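Hypothetical protein (Pseudomonas syringae pv. tomato, PDB 2OT9) is of unknown function but belongs to the YaeQ family of the PDDEXK nuclease-like clan, and in this crystal binds a meso-tartrate. Local coordinates at residues V42-Y47 against L55-G60; L79-V84 against E100-L105; V84-A89 against G108-W113; V127-V132 against Q173-E178. All coordinates share one frame; numbering follows the deposited sequence.

Interaction 1 of 4, residues V42-Y47 against L55-G60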
loop_
_atom_site.group_PDB
_atom_site.type_symbol
_atom_site.label_atom_id
_atom_site.label_comp_id
_atom_site.label_asym_id
_atom_site.label_seq_id
_atom_site.Cartn_x
_atom_site.Cartn_y
_atom_site.Cartn_z
ATOM N N VAL A 42 -3.504 -3.596 3.571
ATOM C CA VAL A 42 -3.306 -2.821 2.345
ATOM C C VAL A 42 -1.886 -2.214 2.307
ATOM O O VAL A 42 -1.231 -2.239 1.257
ATOM C CB VAL A 42 -4.391 -1.736 2.150
ATOM C CG1 VAL A 42 -4.177 -1.014 0.821
ATOM C CG2 VAL A 42 -5.799 -2.393 2.117
ATOM N N ARG A 43 -1.406 -1.695 3.436
ATOM C CA ARG A 43 -0.009 -1.214 3.506
ATOM C C ARG A 43 1.012 -2.318 3.180
ATOM O O ARG A 43 2.018 -2.059 2.510
ATOM C CB ARG A 43 0.298 -0.623 4.885
ATOM C CG ARG A 43 -0.418 0.691 5.145
ATOM C CD ARG A 43 0.410 1.591 6.065
ATOM N NE ARG A 43 0.556 1.035 7.408
ATOM C CZ ARG A 43 1.431 1.471 8.313
ATOM N NH1 ARG A 43 1.474 0.895 9.520
ATOM N NH2 ARG A 43 2.263 2.477 8.018
ATOM N N LEU A 44 0.765 -3.534 3.671
ATOM C CA LEU A 44 1.658 -4.676 3.372
ATOM C C LEU A 44 1.642 -5.061 1.889
ATOM O O LEU A 44 2.692 -5.392 1.304
ATOM C CB LEU A 44 1.301 -5.911 4.218
ATOM C CG LEU A 44 1.256 -5.760 5.737
ATOM C CD1 LEU A 44 0.940 -7.120 6.395
ATOM C CD2 LEU A 44 2.528 -5.177 6.282
ATOM N N LEU A 45 0.461 -5.033 1.276
ATOM C CA LEU A 45 0.360 -5.289 -0.168
ATOM C C LEU A 45 1.139 -4.224 -0.940
ATOM O O LEU A 45 1.846 -4.543 -1.883
ATOM C CB LEU A 45 -1.106 -5.263 -0.621
ATOM C CG LEU A 45 -1.959 -6.481 -0.258
ATOM C CD1 LEU A 45 -3.438 -6.194 -0.576
ATOM C CD2 LEU A 45 -1.454 -7.722 -0.991
ATOM N N ALA A 46 0.990 -2.953 -0.547
ATOM C CA ALA A 46 1.720 -1.851 -1.209
ATOM C C ALA A 46 3.237 -2.044 -1.097
ATOM O O ALA A 46 3.982 -1.795 -2.042
ATOM C CB ALA A 46 1.319 -0.482 -0.585
ATOM N N TYR A 47 3.686 -2.444 0.085
ATOM C CA TYR A 47 5.101 -2.724 0.322
ATOM C C TYR A 47 5.645 -3.761 -0.668
ATOM O O TYR A 47 6.717 -3.553 -1.253
ATOM C CB TYR A 47 5.333 -3.195 1.774
ATOM C CG TYR A 47 6.804 -3.326 2.115
ATOM C CD1 TYR A 47 7.574 -2.202 2.403
ATOM C CD2 TYR A 47 7.426 -4.574 2.114
ATOM C CE1 TYR A 47 8.922 -2.309 2.684
ATOM C CE2 TYR A 47 8.775 -4.702 2.398
ATOM C CZ TYR A 47 9.518 -3.565 2.683
ATOM O OH TYR A 47 10.852 -3.678 2.961
ATOM N N LEU A 55 12.336 1.684 0.323
ATOM C CA LEU A 55 10.948 1.865 0.722
ATOM C C LEU A 55 10.797 1.630 2.234
ATOM O O LEU A 55 11.278 0.629 2.759
ATOM C CB LEU A 55 10.056 0.899 -0.071
ATOM C CG LEU A 55 8.540 1.006 0.083
ATOM C CD1 LEU A 55 8.022 2.384 -0.386
ATOM C CD2 LEU A 55 7.880 -0.118 -0.693
ATOM N N ALA A 56 10.132 2.550 2.925
ATOM C CA ALA A 56 9.897 2.426 4.360
ATOM C C ALA A 56 8.442 2.707 4.690
ATOM O O ALA A 56 7.773 3.470 3.978
ATOM C CB ALA A 56 10.802 3.382 5.128
ATOM N N PHE A 57 7.947 2.103 5.771
ATOM C CA PHE A 57 6.624 2.473 6.291
ATOM C C PHE A 57 6.698 3.831 6.974
ATOM O O PHE A 57 7.642 4.110 7.708
ATOM C CB PHE A 57 6.067 1.404 7.249
ATOM C CG PHE A 57 5.752 0.093 6.573
ATOM C CD1 PHE A 57 4.561 -0.083 5.890
ATOM C CD2 PHE A 57 6.669 -0.955 6.600
ATOM C CE1 PHE A 57 4.278 -1.302 5.254
ATOM C CE2 PHE A 57 6.401 -2.165 5.964
ATOM C CZ PHE A 57 5.198 -2.343 5.299
ATOM N N GLY A 58 5.716 4.685 6.700
ATOM C CA GLY A 58 5.604 5.960 7.382
ATOM C C GLY A 58 4.732 5.776 8.606
ATOM O O GLY A 58 4.373 4.644 8.961
ATOM N N ARG A 59 4.385 6.885 9.252
ATOM C CA ARG A 59 3.458 6.851 10.390
ATOM C C ARG A 59 1.984 6.866 9.962
ATOM O O ARG A 59 1.094 6.909 10.819
ATOM C CB ARG A 59 3.769 7.962 11.396
ATOM C CG ARG A 59 5.159 7.843 12.044
ATOM C CD ARG A 59 5.320 8.799 13.222
ATOM N NE ARG A 59 4.815 8.246 14.483
ATOM C CZ ARG A 59 5.547 8.061 15.583
ATOM N NH1 ARG A 59 6.835 8.390 15.607
ATOM N NH2 ARG A 59 4.987 7.553 16.674
ATOM N N GLY A 60 1.739 6.833 8.645
ATOM C CA GLY A 60 0.385 6.679 8.071
ATOM C C GLY A 60 -0.664 7.569 8.725
ATOM O O GLY A 60 -0.413 8.760 8.956
HETATM O O HOH W 1 12.383 -1.685 2.157
#

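Interaction 2 of 4, residues L79-V84 against E100-L105. With SRT (S,R meso-tartaric acid), chain C.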
loop_
_atom_site.group_PDB
_atom_site.type_symbol
_atom_site.label_atom_id
_atom_site.label_comp_id
_atom_site.label_asym_id
_atom_site.label_seq_id
_atom_site.Cartn_x
_atom_site.Cartn_y
_atom_site.Cartn_z
ATOM N N LEU A 79 11.004 9.985 -3.548
ATOM C CA LEU A 79 10.874 9.385 -4.875
ATOM C C LEU A 79 9.448 8.867 -5.091
ATOM O O LEU A 79 8.904 8.937 -6.198
ATOM C CB LEU A 79 11.886 8.228 -5.032
ATOM C CG LEU A 79 13.377 8.604 -4.897
ATOM C CD1 LEU A 79 14.306 7.437 -5.123
ATOM C CD2 LEU A 79 13.724 9.715 -5.846
ATOM N N HIS A 80 8.835 8.348 -4.029
ATOM C CA HIS A 80 7.545 7.678 -4.156
ATOM C C HIS A 80 6.770 7.899 -2.875
ATOM O O HIS A 80 7.257 7.591 -1.791
ATOM C CB HIS A 80 7.758 6.169 -4.445
ATOM C CG HIS A 80 6.538 5.433 -4.936
ATOM N ND1 HIS A 80 5.384 6.060 -5.363
ATOM C CD2 HIS A 80 6.327 4.106 -5.125
ATOM C CE1 HIS A 80 4.509 5.153 -5.763
ATOM N NE2 HIS A 80 5.059 3.962 -5.633
ATOM N N TRP A 81 5.569 8.455 -3.016
ATOM C CA TRP A 81 4.676 8.736 -1.897
ATOM C C TRP A 81 3.462 7.821 -2.027
ATOM O O TRP A 81 2.695 7.950 -2.973
ATOM C CB TRP A 81 4.228 10.211 -1.964
ATOM C CG TRP A 81 3.406 10.698 -0.793
ATOM C CD1 TRP A 81 2.081 10.445 -0.553
ATOM C CD2 TRP A 81 3.845 11.569 0.267
ATOM N NE1 TRP A 81 1.672 11.082 0.603
ATOM C CE2 TRP A 81 2.731 11.788 1.119
ATOM C CE3 TRP A 81 5.064 12.194 0.574
ATOM C CZ2 TRP A 81 2.812 12.581 2.269
ATOM C CZ3 TRP A 81 5.139 12.993 1.720
ATOM C CH2 TRP A 81 4.021 13.165 2.556
ATOM N N ILE A 82 3.280 6.903 -1.071
ATOM C CA ILE A 82 2.187 5.937 -1.167
ATOM C C ILE A 82 1.161 6.111 -0.060
ATOM O O ILE A 82 1.489 6.019 1.129
ATOM C CB ILE A 82 2.716 4.488 -1.135
ATOM C CG1 ILE A 82 3.873 4.333 -2.130
ATOM C CG2 ILE A 82 1.582 3.486 -1.439
ATOM C CD1 ILE A 82 4.528 2.935 -2.193
ATOM N N GLU A 83 -0.094 6.320 -0.442
ATOM C CA GLU A 83 -1.178 6.318 0.544
ATOM C C GLU A 83 -2.043 5.074 0.401
ATOM O O GLU A 83 -1.985 4.375 -0.616
ATOM C CB GLU A 83 -2.060 7.561 0.374
ATOM C CG GLU A 83 -1.337 8.889 0.620
ATOM C CD GLU A 83 -0.949 9.140 2.096
ATOM O OE1 GLU A 83 -1.019 8.220 2.964
ATOM O OE2 GLU A 83 -0.547 10.278 2.380
ATOM N N VAL A 84 -2.844 4.807 1.426
ATOM C CA VAL A 84 -3.842 3.737 1.373
ATOM C C VAL A 84 -5.185 4.294 1.859
ATOM O O VAL A 84 -5.218 5.246 2.643
ATOM C CB VAL A 84 -3.427 2.456 2.174
ATOM C CG1 VAL A 84 -2.026 1.952 1.731
ATOM C CG2 VAL A 84 -3.453 2.707 3.666
ATOM N N GLU A 100 8.082 12.641 -6.825
ATOM C CA GLU A 100 8.082 12.404 -8.273
ATOM C C GLU A 100 6.945 11.446 -8.684
ATOM O O GLU A 100 6.458 11.460 -9.823
ATOM C CB GLU A 100 9.433 11.816 -8.704
ATOM C CG GLU A 100 9.570 11.596 -10.222
ATOM C CD GLU A 100 10.970 11.889 -10.741
ATOM O OE1 GLU A 100 11.134 12.899 -11.476
ATOM O OE2 GLU A 100 11.896 11.114 -10.405
ATOM N N ARG A 101 6.549 10.598 -7.752
ATOM C CA ARG A 101 5.513 9.602 -8.020
ATOM C C ARG A 101 4.615 9.508 -6.817
ATOM O O ARG A 101 5.090 9.414 -5.693
ATOM C CB ARG A 101 6.129 8.232 -8.321
ATOM C CG ARG A 101 5.082 7.169 -8.630
ATOM C CD ARG A 101 5.712 5.854 -9.050
ATOM N NE ARG A 101 4.707 5.088 -9.776
ATOM C CZ ARG A 101 4.552 5.133 -11.100
ATOM N NH1 ARG A 101 3.598 4.423 -11.658
ATOM N NH2 ARG A 101 5.358 5.877 -11.867
ATOM N N THR A 102 3.314 9.552 -7.060
ATOM C CA THR A 102 2.339 9.363 -6.003
ATOM C C THR A 102 1.505 8.140 -6.339
ATOM O O THR A 102 1.022 8.011 -7.470
ATOM C CB THR A 102 1.399 10.574 -5.910
ATOM O OG1 THR A 102 2.172 11.745 -5.718
ATOM C CG2 THR A 102 0.424 10.455 -4.735
ATOM N N SER A 103 1.319 7.249 -5.364
ATOM C CA SER A 103 0.441 6.111 -5.581
ATOM C C SER A 103 -0.569 6.008 -4.466
ATOM O O SER A 103 -0.294 6.365 -3.333
ATOM C CB SER A 103 1.211 4.780 -5.719
ATOM O OG SER A 103 2.070 4.840 -6.851
ATOM N N LEU A 104 -1.733 5.478 -4.795
ATOM C CA LEU A 104 -2.724 5.197 -3.768
ATOM C C LEU A 104 -3.280 3.806 -4.000
ATOM O O LEU A 104 -3.741 3.494 -5.118
ATOM C CB LEU A 104 -3.849 6.232 -3.817
ATOM C CG LEU A 104 -5.139 5.880 -3.059
ATOM C CD1 LEU A 104 -4.894 5.804 -1.526
ATOM C CD2 LEU A 104 -6.229 6.895 -3.382
ATOM N N LEU A 105 -3.248 2.971 -2.950
ATOM C CA LEU A 105 -4.036 1.745 -2.941
ATOM C C LEU A 105 -5.315 1.995 -2.156
ATOM O O LEU A 105 -5.309 1.991 -0.911
ATOM C CB LEU A 105 -3.281 0.562 -2.301
ATOM C CG LEU A 105 -2.237 -0.181 -3.110
ATOM C CD1 LEU A 105 -1.833 -1.454 -2.379
ATOM C CD2 LEU A 105 -2.801 -0.517 -4.519
HETATM O O1 SRT C . -8.277 6.511 4.153
HETATM O O11 SRT C . -8.836 8.474 4.924
HETATM C C1 SRT C . -8.038 7.523 4.828
HETATM C C2 SRT C . -6.700 7.553 5.519
HETATM O O2 SRT C . -6.720 7.853 6.924
HETATM C C3 SRT C . -5.842 8.526 4.745
HETATM O O3 SRT C . -5.393 7.756 3.625
HETATM C C4 SRT C . -4.696 9.073 5.574
HETATM O O4 SRT C . -4.015 8.329 6.331
HETATM O O41 SRT C . -4.462 10.295 5.468
#

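Interaction 3 of 4, residues V84-A89 against G108-W113. With SRT (S,R meso-tartaric acid), chain C.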
loop_
_atom_site.group_PDB
_atom_site.type_symbol
_atom_site.label_atom_id
_atom_site.label_comp_id
_atom_site.label_asym_id
_atom_site.label_seq_id
_atom_site.Cartn_x
_atom_site.Cartn_y
_atom_site.Cartn_z
ATOM N N VAL A 84 -2.844 4.807 1.426
ATOM C CA VAL A 84 -3.842 3.737 1.373
ATOM C C VAL A 84 -5.185 4.294 1.859
ATOM O O VAL A 84 -5.218 5.246 2.643
ATOM C CB VAL A 84 -3.427 2.456 2.174
ATOM C CG1 VAL A 84 -2.026 1.952 1.731
ATOM C CG2 VAL A 84 -3.453 2.707 3.666
ATOM N N GLY A 85 -6.276 3.710 1.394
ATOM C CA GLY A 85 -7.605 4.115 1.874
ATOM C C GLY A 85 -8.257 5.133 0.955
ATOM O O GLY A 85 -8.209 4.988 -0.270
ATOM N N GLN A 86 -8.831 6.182 1.543
ATOM C CA GLN A 86 -9.635 7.138 0.791
ATOM C C GLN A 86 -9.231 8.589 1.094
ATOM O O GLN A 86 -10.054 9.363 1.592
ATOM C CB GLN A 86 -11.128 6.902 1.083
ATOM C CG GLN A 86 -11.629 5.530 0.594
ATOM C CD GLN A 86 -13.096 5.273 0.867
ATOM O OE1 GLN A 86 -13.880 6.198 1.094
ATOM N NE2 GLN A 86 -13.476 4.000 0.857
ATOM N N PRO A 87 -7.973 8.972 0.783
ATOM C CA PRO A 87 -7.588 10.382 0.988
ATOM C C PRO A 87 -8.365 11.272 0.021
ATOM O O PRO A 87 -8.760 10.802 -1.053
ATOM C CB PRO A 87 -6.097 10.401 0.642
ATOM C CG PRO A 87 -5.902 9.229 -0.286
ATOM C CD PRO A 87 -6.875 8.175 0.189
ATOM N N ASP A 88 -8.612 12.525 0.392
ATOM C CA ASP A 88 -9.336 13.433 -0.502
ATOM C C ASP A 88 -8.425 14.038 -1.582
ATOM O O ASP A 88 -7.203 13.878 -1.539
ATOM C CB ASP A 88 -10.161 14.495 0.279
ATOM C CG ASP A 88 -9.301 15.501 1.063
ATOM O OD1 ASP A 88 -8.148 15.798 0.667
ATOM O OD2 ASP A 88 -9.817 16.040 2.079
ATOM N N ALA A 89 -9.028 14.729 -2.551
ATOM C CA ALA A 89 -8.287 15.296 -3.669
ATOM C C ALA A 89 -7.310 16.385 -3.231
ATOM O O ALA A 89 -6.292 16.575 -3.869
ATOM C CB ALA A 89 -9.259 15.851 -4.726
ATOM N N GLY A 108 -12.252 -0.243 0.452
ATOM C CA GLY A 108 -13.581 0.116 0.912
ATOM C C GLY A 108 -14.470 0.378 -0.288
ATOM O O GLY A 108 -14.029 0.265 -1.442
ATOM N N SER A 109 -15.717 0.735 0.001
ATOM C CA SER A 109 -16.697 1.140 -0.990
ATOM C C SER A 109 -16.288 2.485 -1.600
ATOM O O SER A 109 -16.174 3.489 -0.893
ATOM C CB SER A 109 -18.069 1.250 -0.318
ATOM O OG SER A 109 -18.970 2.021 -1.097
ATOM N N LEU A 110 -16.055 2.488 -2.907
ATOM C CA LEU A 110 -15.477 3.659 -3.579
ATOM C C LEU A 110 -16.452 4.504 -4.391
ATOM O O LEU A 110 -16.063 5.516 -4.956
ATOM C CB LEU A 110 -14.290 3.225 -4.450
ATOM C CG LEU A 110 -13.002 2.770 -3.756
ATOM C CD1 LEU A 110 -11.908 2.770 -4.820
ATOM C CD2 LEU A 110 -12.594 3.666 -2.569
ATOM N N ARG A 111 -17.726 4.123 -4.435
ATOM C CA ARG A 111 -18.654 4.824 -5.329
ATOM C C ARG A 111 -18.759 6.345 -5.100
ATOM O O ARG A 111 -18.610 7.139 -6.046
ATOM C CB ARG A 111 -20.026 4.119 -5.394
ATOM C CG ARG A 111 -20.379 3.599 -6.807
ATOM C CD ARG A 111 -19.613 2.322 -7.227
ATOM N NE ARG A 111 -18.220 2.562 -7.619
ATOM C CZ ARG A 111 -17.254 1.647 -7.534
ATOM N NH1 ARG A 111 -17.534 0.438 -7.065
ATOM N NH2 ARG A 111 -16.009 1.928 -7.912
ATOM N N VAL A 112 -18.940 6.763 -3.852
ATOM C CA VAL A 112 -19.026 8.185 -3.550
ATOM C C VAL A 112 -17.644 8.864 -3.690
ATOM O O VAL A 112 -17.513 9.913 -4.317
ATOM C CB VAL A 112 -19.654 8.430 -2.146
ATOM C CG1 VAL A 112 -19.558 9.904 -1.752
ATOM C CG2 VAL A 112 -21.112 7.977 -2.129
ATOM N N TRP A 113 -16.623 8.234 -3.126
ATOM C CA TRP A 113 -15.242 8.736 -3.179
ATOM C C TRP A 113 -14.724 8.973 -4.609
ATOM O O TRP A 113 -14.224 10.061 -4.920
ATOM C CB TRP A 113 -14.323 7.751 -2.439
ATOM C CG TRP A 113 -12.882 8.152 -2.437
ATOM C CD1 TRP A 113 -12.262 8.971 -1.539
ATOM C CD2 TRP A 113 -11.885 7.762 -3.388
ATOM N NE1 TRP A 113 -10.932 9.099 -1.860
ATOM C CE2 TRP A 113 -10.677 8.378 -2.997
ATOM C CE3 TRP A 113 -11.897 6.953 -4.536
ATOM C CZ2 TRP A 113 -9.493 8.217 -3.712
ATOM C CZ3 TRP A 113 -10.711 6.776 -5.241
ATOM C CH2 TRP A 113 -9.524 7.405 -4.821
HETATM O O1 SRT C . -8.277 6.511 4.153
HETATM O O11 SRT C . -8.836 8.474 4.924
HETATM C C1 SRT C . -8.038 7.523 4.828
HETATM C C2 SRT C . -6.700 7.553 5.519
HETATM O O2 SRT C . -6.720 7.853 6.924
HETATM C C3 SRT C . -5.842 8.526 4.745
HETATM O O3 SRT C . -5.393 7.756 3.625
HETATM C C4 SRT C . -4.696 9.073 5.574
HETATM O O4 SRT C . -4.015 8.329 6.331
HETATM O O41 SRT C . -4.462 10.295 5.468
#

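Interaction 4 of 4, residues V127-V132 against Q173-E178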
loop_
_atom_site.group_PDB
_atom_site.type_symbol
_atom_site.label_atom_id
_atom_site.label_comp_id
_atom_site.label_asym_id
_atom_site.label_seq_id
_atom_site.Cartn_x
_atom_site.Cartn_y
_atom_site.Cartn_z
ATOM N N VAL A 127 0.067 10.673 -10.638
ATOM C CA VAL A 127 -0.720 10.089 -9.557
ATOM C C VAL A 127 -1.350 8.802 -10.084
ATOM O O VAL A 127 -1.922 8.777 -11.175
ATOM C CB VAL A 127 -1.786 11.071 -9.001
ATOM C CG1 VAL A 127 -2.672 10.388 -7.948
ATOM C CG2 VAL A 127 -1.114 12.322 -8.425
ATOM N N ASN A 128 -1.225 7.735 -9.303
ATOM C CA ASN A 128 -1.588 6.395 -9.735
ATOM C C ASN A 128 -2.450 5.780 -8.659
ATOM O O ASN A 128 -2.063 5.793 -7.486
ATOM C CB ASN A 128 -0.318 5.550 -9.946
ATOM C CG ASN A 128 0.646 6.185 -10.921
ATOM O OD1 ASN A 128 0.534 5.972 -12.123
ATOM N ND2 ASN A 128 1.613 6.953 -10.407
ATOM N N ILE A 129 -3.621 5.280 -9.038
ATOM C CA ILE A 129 -4.613 4.825 -8.066
ATOM C C ILE A 129 -5.173 3.483 -8.492
ATOM O O ILE A 129 -5.707 3.345 -9.608
ATOM C CB ILE A 129 -5.815 5.828 -7.912
ATOM C CG1 ILE A 129 -5.330 7.229 -7.533
ATOM C CG2 ILE A 129 -6.849 5.297 -6.879
ATOM C CD1 ILE A 129 -6.424 8.288 -7.537
ATOM N N ALA A 130 -5.047 2.496 -7.605
ATOM C CA ALA A 130 -5.624 1.177 -7.822
ATOM C C ALA A 130 -6.462 0.836 -6.599
ATOM O O ALA A 130 -6.154 1.279 -5.488
ATOM C CB ALA A 130 -4.518 0.142 -8.010
ATOM N N ALA A 131 -7.525 0.073 -6.789
ATOM C CA ALA A 131 -8.373 -0.360 -5.675
ATOM C C ALA A 131 -8.169 -1.858 -5.385
ATOM O O ALA A 131 -8.054 -2.666 -6.312
ATOM C CB ALA A 131 -9.829 -0.085 -5.990
ATOM N N VAL A 132 -8.153 -2.208 -4.101
ATOM C CA VAL A 132 -8.055 -3.591 -3.643
ATOM C C VAL A 132 -9.485 -4.100 -3.406
ATOM O O VAL A 132 -10.242 -3.445 -2.691
ATOM C CB VAL A 132 -7.273 -3.683 -2.296
ATOM C CG1 VAL A 132 -7.149 -5.135 -1.832
ATOM C CG2 VAL A 132 -5.871 -3.027 -2.403
ATOM N N GLN A 173 -7.818 -3.166 -9.259
ATOM C CA GLN A 173 -8.548 -2.411 -10.275
ATOM C C GLN A 173 -7.880 -1.055 -10.431
ATOM O O GLN A 173 -7.903 -0.260 -9.502
ATOM C CB GLN A 173 -10.017 -2.220 -9.883
ATOM C CG GLN A 173 -10.807 -1.384 -10.936
ATOM C CD GLN A 173 -12.249 -1.087 -10.532
ATOM O OE1 GLN A 173 -12.515 -0.563 -9.451
ATOM N NE2 GLN A 173 -13.182 -1.406 -11.417
ATOM N N TRP A 174 -7.306 -0.783 -11.595
ATOM C CA TRP A 174 -6.661 0.518 -11.841
ATOM C C TRP A 174 -7.680 1.604 -12.165
ATOM O O TRP A 174 -8.439 1.475 -13.132
ATOM C CB TRP A 174 -5.576 0.393 -12.939
ATOM C CG TRP A 174 -4.403 -0.322 -12.381
ATOM C CD1 TRP A 174 -4.157 -1.669 -12.437
ATOM C CD2 TRP A 174 -3.352 0.249 -11.597
ATOM N NE1 TRP A 174 -2.997 -1.964 -11.747
ATOM C CE2 TRP A 174 -2.487 -0.804 -11.225
ATOM C CE3 TRP A 174 -3.044 1.562 -11.185
ATOM C CZ2 TRP A 174 -1.334 -0.592 -10.464
ATOM C CZ3 TRP A 174 -1.909 1.767 -10.408
ATOM C CH2 TRP A 174 -1.063 0.699 -10.065
ATOM N N LEU A 175 -7.704 2.664 -11.356
ATOM C CA LEU A 175 -8.572 3.815 -11.610
ATOM C C LEU A 175 -7.865 4.884 -12.465
ATOM O O LEU A 175 -8.469 5.477 -13.365
ATOM C CB LEU A 175 -9.073 4.438 -10.295
ATOM C CG LEU A 175 -10.219 3.707 -9.585
ATOM C CD1 LEU A 175 -9.780 2.395 -9.021
ATOM C CD2 LEU A 175 -10.868 4.578 -8.480
ATOM N N THR A 176 -6.586 5.117 -12.179
ATOM C CA THR A 176 -5.775 6.053 -12.957
ATOM C C THR A 176 -4.310 5.624 -12.892
ATOM O O THR A 176 -3.874 5.042 -11.894
ATOM C CB THR A 176 -5.949 7.523 -12.462
ATOM O OG1 THR A 176 -5.402 8.425 -13.437
ATOM C CG2 THR A 176 -5.241 7.738 -11.135
ATOM N N GLY A 177 -3.564 5.893 -13.953
ATOM C CA GLY A 177 -2.126 5.643 -13.950
ATOM C C GLY A 177 -1.826 4.156 -13.941
ATOM O O GLY A 177 -2.609 3.359 -14.471
ATOM N N GLU A 178 -0.692 3.778 -13.344
ATOM C CA GLU A 178 -0.167 2.423 -13.495
ATOM C C GLU A 178 0.865 2.121 -12.414
ATOM O O GLU A 178 1.293 3.013 -11.663
ATOM C CB GLU A 178 0.493 2.255 -14.878
ATOM C CG GLU A 178 1.686 3.182 -15.126
ATOM C CD GLU A 178 2.358 2.989 -16.484
ATOM O OE1 GLU A 178 3.400 3.642 -16.715
ATOM O OE2 GLU A 178 1.870 2.193 -17.322
#

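Interaction 1 of 4, residues V42-Y47 against L55-G60
The rings of Tyr47 and Phe57 lie nearly parallel, with 20° between their planes, but are slid so far apart that they barely overlap; their centroids are 5.0 Å from each other. CE2 of Phe57 sits over one face of the tyrosine ring, and its CZ atom reaches back to Tyr47 CB at 3.6 Å. The tyrosine is swung toward the strand because its CG stands anti to the backbone N (chi1 -173°). Leu55 runs past Tyr47 in the opposite direction, its CD2 branch 3.7 Å from Tyr47 CD1. CD2 of Leu44 adds a looser apolar contact with Phe57 CZ at 4.0 Å, the two side chains meeting at about a right angle. Helix 37-49 thus packs against the short outermost strand 55-57 of the mixed sheet, the local axes of the two running almost antiparallel at 171°. Leu69 of the neighbouring strand touches both aromatic side chains. On the next helical turn back, Phe57 turns the edge of its ring to Arg43 O, while CD1 of the same ring lies over one face of the Arg43 guanidinium, whose plane is steeply inclined to it. In that guanidinium's own plane, NH2 donates a bent hydrogen bond to Gly58 O at 3.2 Å, arriving from above the carbonyl plane. The bends at chi2 and chi3 bring the group there, and a salt bridge from NE to Glu35 further restrains it. At the other end a water lies 2.6 Å from Tyr47 OH and donates to Leu55 O.

Interaction 2 of 4, residues L79-V84 against E100-L105
The imidazole of His80 is sandwiched: CG1 of Ile82, from its own strand, lies over the centre of one face, and CD of Arg101 lies over the other, toward the rim, 3.8 Å from the ring centroid in a CH-pi contact. Arg101 runs alongside the histidine with its chain extended, and its guanidinium is turned 74° from the ring. At the ring edge, in plane, ND1 points to Arg101 O, a straight but weak hydrogen bond of 3.4 Å; Trp50 meets the same ring edge-to-face. Strands 80-84 and 101-105 are parallel, joined by the ladder Trp81 N to Arg101 O, Ser103 N to Trp81 O (2.8 Å), Glu83 N to Ser103 O and Leu105 N to Glu83 O. They are the two strands of a beta-alpha-beta unit whose helix is 89-96. On the sheet face carrying Trp81 and Glu83, Trp81 NE1 donates to Glu83 OE2 at 3.0 Å, reaching the carboxylate from above its plane. Arg91 makes a salt bridge to that same oxygen, and Ala68 N bonds OE1. Past Glu83, Val84 O accepts a hydrogen bond of 2.7 Å from O3 of the bound tartrate. With both oxygens of this buried carboxylate engaged, and OE2 gripped by both Trp81 and Arg91, its rotation is fixed.

Interaction 3 of 4, residues V84-A89 against G108-W113
Trp113 is extended from its helix with CG anti to the backbone N (chi1 179°), which carries the indole across to the loop, while Gln86 has CG beside its own N (chi1 -65°) and a straight chain beyond. The two side chains consequently cross: Gln86 CG stands over one face of the five-membered ring, 4.2 Å from its centroid, and Gln86 CB comes within 3.5 Å of Trp113 CD1. In the ring plane, NE1 of Trp113 donates a hydrogen bond of 2.9 Å to Pro87 O, although it approaches that oxygen from above the carbonyl plane. The loop gripped here follows the carboxyl end of strand 78-84, the first strand of a beta-alpha-beta unit, leads into helix 89-96 and lines the tartrate pocket. Gln86 N gives a nearly straight bond of 2.7 Å to tartrate O1, and Arg39 also holds the ligand. Gly85 CA passes 3.4 Å from tartrate O1. Farther along, Asp88 is the N-cap of helix 89-96, its OD1 accepting from Arg91 N. The Gln86 amide passes CD2 of Leu110, 3.6 Å from NE2, and that nitrogen makes a weak bond to Ser109 O besides its stronger one to Tyr107 O.

Interaction 4 of 4, residues V127-V132 against Q173-E178
The methyl group of Ala130 is set squarely over the six-membered ring of Trp174, its CB 3.7 Å from the centroid and only 8° off the normal. CA of Glu178 lies over the opposite face, toward the rim, so the indole is held between the Ala130 methyl and the backbone of Glu178 from its own segment. On the other side of the sheet, Ile129 CG1 meets CG2 of Thr176 at 3.6 Å; that methyl occupies the position between the backbone N and carbonyl carbon (chi1 -166° for OG1). Leu175 leans on the same strand, with CB near Ile129 CG2 and CD1 3.9 Å from Ala131 CB. Farther out come the backbone bonds. Ile129 O takes two donors, Leu175 N at 2.7 Å and Thr176 N at 3.2 Å, the second in the carbonyl plane and on a lone pair; Ile129 N returns a bond to Thr176 O. Ala131 and Gln173 form a hydrogen-bonded pair. At the polar end Asn128 OD1 accepts from Glu178 N at 2.8 Å, while its ND2 binds Asn126 and Thr102, tying the chain terminus to the next strand. Leu175 and Thr176 both facing Ile129 make this a classic beta bulge, just past the end of strand 166-174 where it pairs antiparallel with strand 127-131.

In the fold
All four contacts gather round one mixed sheet. Interactions 1 and 2 are largely buried: the helix of interaction 1 lies on the sheet, where Val42 and Ala46 pack on Leu105 of interaction 2. Interaction 4 is partly exposed and continues the same sheet, Asn128 bonding through its backbone to Thr102 and Leu104. Interaction 3 lies farthest from the chain's centre; it shares Val84 with interaction 2, and both touch the tartrate. Its Trp113 and Leu110 pack on Ile129, Ala131 and Leu175 of interaction 4. Chemistry follows place: aromatic and apolar packing dominates interaction 1, backbone ladders join the strands in 2 and 4, and an indole-to-carbonyl bond secures the loop in 3.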